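Side-chain contact in enoyl-CoA hydratase/isomerase (Pseudomonas aeruginosa, PDB 3LAO), which probably hydrates the double bond of a steroid side-chain enoyl-CoA thioester, as a homotrimeric member of the crotonase-like enoyl-CoA hydratase/isomerase family: residues B[217-220]-B[221-225]. Sequence-based numbering, arbitrary orientation.
Sequences AALQ and SAFQG
Phe223 reaches back over one helical turn to Leu219, the two side chains running alongside each other in the same direction. Its chi1 of -78° sets CG opposite the carbonyl carbon and beside its own backbone N, which brings the ring up against Leu219 O. From the root outward, Phe223 CB lies 3.4 Å from Leu219 O, and CG and CD2 crowd the same oxygen, with Phe223 CD2 at 3.1 Å from Leu219 O. Farther along the ring, Phe223 CE2 moves onto aliphatic carbon and packs 3.9 Å from Leu219 CB. At the tip, Phe223 CZ comes 4.2 Å from Leu219 CD2, so the leucine borders the ring with both its root and one of its methyls. Leu219 O also accepts a hydrogen bond of 2.8 Å from Phe223 N, with an N-H...O angle of 159°; one carbonyl thus ties the phenylalanine backbone and lies close to its ring. Ala222 N bonds in the same way to Ala218 O. On another side of the helix, Ala217 O takes Ser221 N at 3.0 Å and, weakly, Ser221 OG at 3.3 Å. In the trimer the Phe223 ring meets that of Trp163 of a neighbouring subunit, their planes about 20° apart, and Ala222 packs on the same tryptophan. This is an i to i+4 apolar pair linking helix 212-222 to the residue that follows that range, in the C-terminal helical region of the crotonase fold, where it joins the subunit interface.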
ATOM      1  N   ALA B 217       9.427  18.766  -5.237  1.00 30.61           N
ATOM      2  CA  ALA B 217       9.946  18.176  -4.009  1.00 31.44           C
ATOM      3  C   ALA B 217       8.932  17.179  -3.399  1.00 30.28           C
ATOM      4  O   ALA B 217       9.316  16.182  -2.801  1.00 29.51           O
ATOM      5  CB  ALA B 217      10.278  19.249  -3.029  1.00 32.11           C
ATOM      6  N   ALA B 218       7.643  17.437  -3.576  1.00 28.18           N
ATOM      7  CA  ALA B 218       6.645  16.450  -3.192  1.00 30.31           C
ATOM      8  C   ALA B 218       6.854  15.117  -3.940  1.00 36.53           C
ATOM      9  O   ALA B 218       6.916  14.042  -3.278  1.00 35.55           O
ATOM     10  CB  ALA B 218       5.235  16.996  -3.375  1.00 23.37           C
ATOM     11  N   LEU B 219       7.011  15.193  -5.283  1.00 31.85           N
ATOM     12  CA  LEU B 219       7.156  13.988  -6.129  1.00 29.98           C
ATOM     13  C   LEU B 219       8.380  13.224  -5.725  1.00 30.69           C
ATOM     14  O   LEU B 219       8.354  11.986  -5.612  1.00 37.21           O
ATOM     15  CB  LEU B 219       7.254  14.303  -7.617  1.00 25.21           C
ATOM     16  CG  LEU B 219       5.910  14.547  -8.275  1.00 28.09           C
ATOM     17  CD1 LEU B 219       6.117  15.167  -9.625  1.00 24.48           C
ATOM     18  CD2 LEU B 219       5.077  13.263  -8.387  1.00 29.60           C
ATOM     19  N   GLN B 220       9.454  13.973  -5.512  1.00 28.35           N
ATOM     20  CA  GLN B 220      10.734  13.381  -5.117  1.00 36.03           C
ATOM     21  C   GLN B 220      10.624  12.658  -3.766  1.00 34.58           C
ATOM     22  O   GLN B 220      11.141  11.544  -3.634  1.00 33.83           O
ATOM     23  CB  GLN B 220      11.878  14.412  -5.119  1.00 36.23           C
ATOM     24  CG  GLN B 220      13.264  13.801  -5.046  1.00 49.95           C
ATOM     25  CD  GLN B 220      13.603  13.037  -6.323  1.00 65.07           C
ATOM     26  OE1 GLN B 220      13.013  13.283  -7.391  1.00 72.31           O
ATOM     27  NE2 GLN B 220      14.544  12.103  -6.221  1.00 70.17           N
ATOM     28  N   SER B 221       9.922  13.227  -2.779  1.00 31.01           N
ATOM     29  CA  SER B 221       9.702  12.434  -1.540  1.00 36.53           C
ATOM     30  C   SER B 221       8.889  11.160  -1.761  1.00 39.45           C
ATOM     31  O   SER B 221       9.203  10.105  -1.216  1.00 45.84           O
ATOM     32  CB  SER B 221       9.016  13.258  -0.469  1.00 39.08           C
ATOM     33  OG  SER B 221       9.873  14.293  -0.108  1.00 43.29           O
ATOM     34  N   ALA B 222       7.836  11.267  -2.563  1.00 32.34           N
ATOM     35  CA  ALA B 222       6.921  10.145  -2.772  1.00 30.99           C
ATOM     36  C   ALA B 222       7.632   9.005  -3.496  1.00 30.40           C
ATOM     37  O   ALA B 222       7.514   7.831  -3.100  1.00 36.62           O
ATOM     38  CB  ALA B 222       5.674  10.611  -3.536  1.00 31.09           C
ATOM     39  N   PHE B 223       8.439   9.374  -4.494  1.00 31.65           N
ATOM     40  CA  PHE B 223       9.185   8.425  -5.303  1.00 35.99           C
ATOM     41  C   PHE B 223      10.151   7.544  -4.511  1.00 50.74           C
ATOM     42  O   PHE B 223      10.697   6.615  -5.073  1.00 57.00           O
ATOM     43  CB  PHE B 223       9.929   9.123  -6.445  1.00 36.43           C
ATOM     44  CG  PHE B 223       9.053   9.502  -7.635  1.00 36.32           C
ATOM     45  CD1 PHE B 223       8.088   8.644  -8.122  1.00 40.90           C
ATOM     46  CD2 PHE B 223       9.252  10.694  -8.304  1.00 42.18           C
ATOM     47  CE1 PHE B 223       7.296   8.993  -9.216  1.00 45.27           C
ATOM     48  CE2 PHE B 223       8.474  11.040  -9.395  1.00 40.85           C
ATOM     49  CZ  PHE B 223       7.479  10.194  -9.843  1.00 39.73           C
ATOM     50  N   GLN B 224      10.351   7.810  -3.220  1.00 58.87           N
ATOM     51  CA  GLN B 224      11.174   6.930  -2.368  1.00 62.11           C
ATOM     52  C   GLN B 224      10.619   5.519  -2.148  1.00 64.94           C
ATOM     53  O   GLN B 224       9.587   5.321  -1.487  1.00 55.66           O
ATOM     54  CB  GLN B 224      11.430   7.565  -1.012  1.00 62.99           C
ATOM     55  CG  GLN B 224      12.160   8.866  -1.128  1.00 70.52           C
ATOM     56  CD  GLN B 224      13.250   8.825  -2.190  1.00 68.55           C
ATOM     57  OE1 GLN B 224      13.004   9.136  -3.353  1.00 68.63           O
ATOM     58  NE2 GLN B 224      14.459   8.439  -1.789  1.00 66.67           N
ATOM     59  N   GLY B 225      11.319   4.535  -2.697  1.00 71.43           N
ATOM     60  CA  GLY B 225      10.966   3.142  -2.523  1.00 71.88           C
ATOM     61  C   GLY B 225       9.610   2.781  -3.081  1.00 72.89           C
ATOM     62  O   GLY B 225       9.030   1.769  -2.705  1.00 77.64           O
TER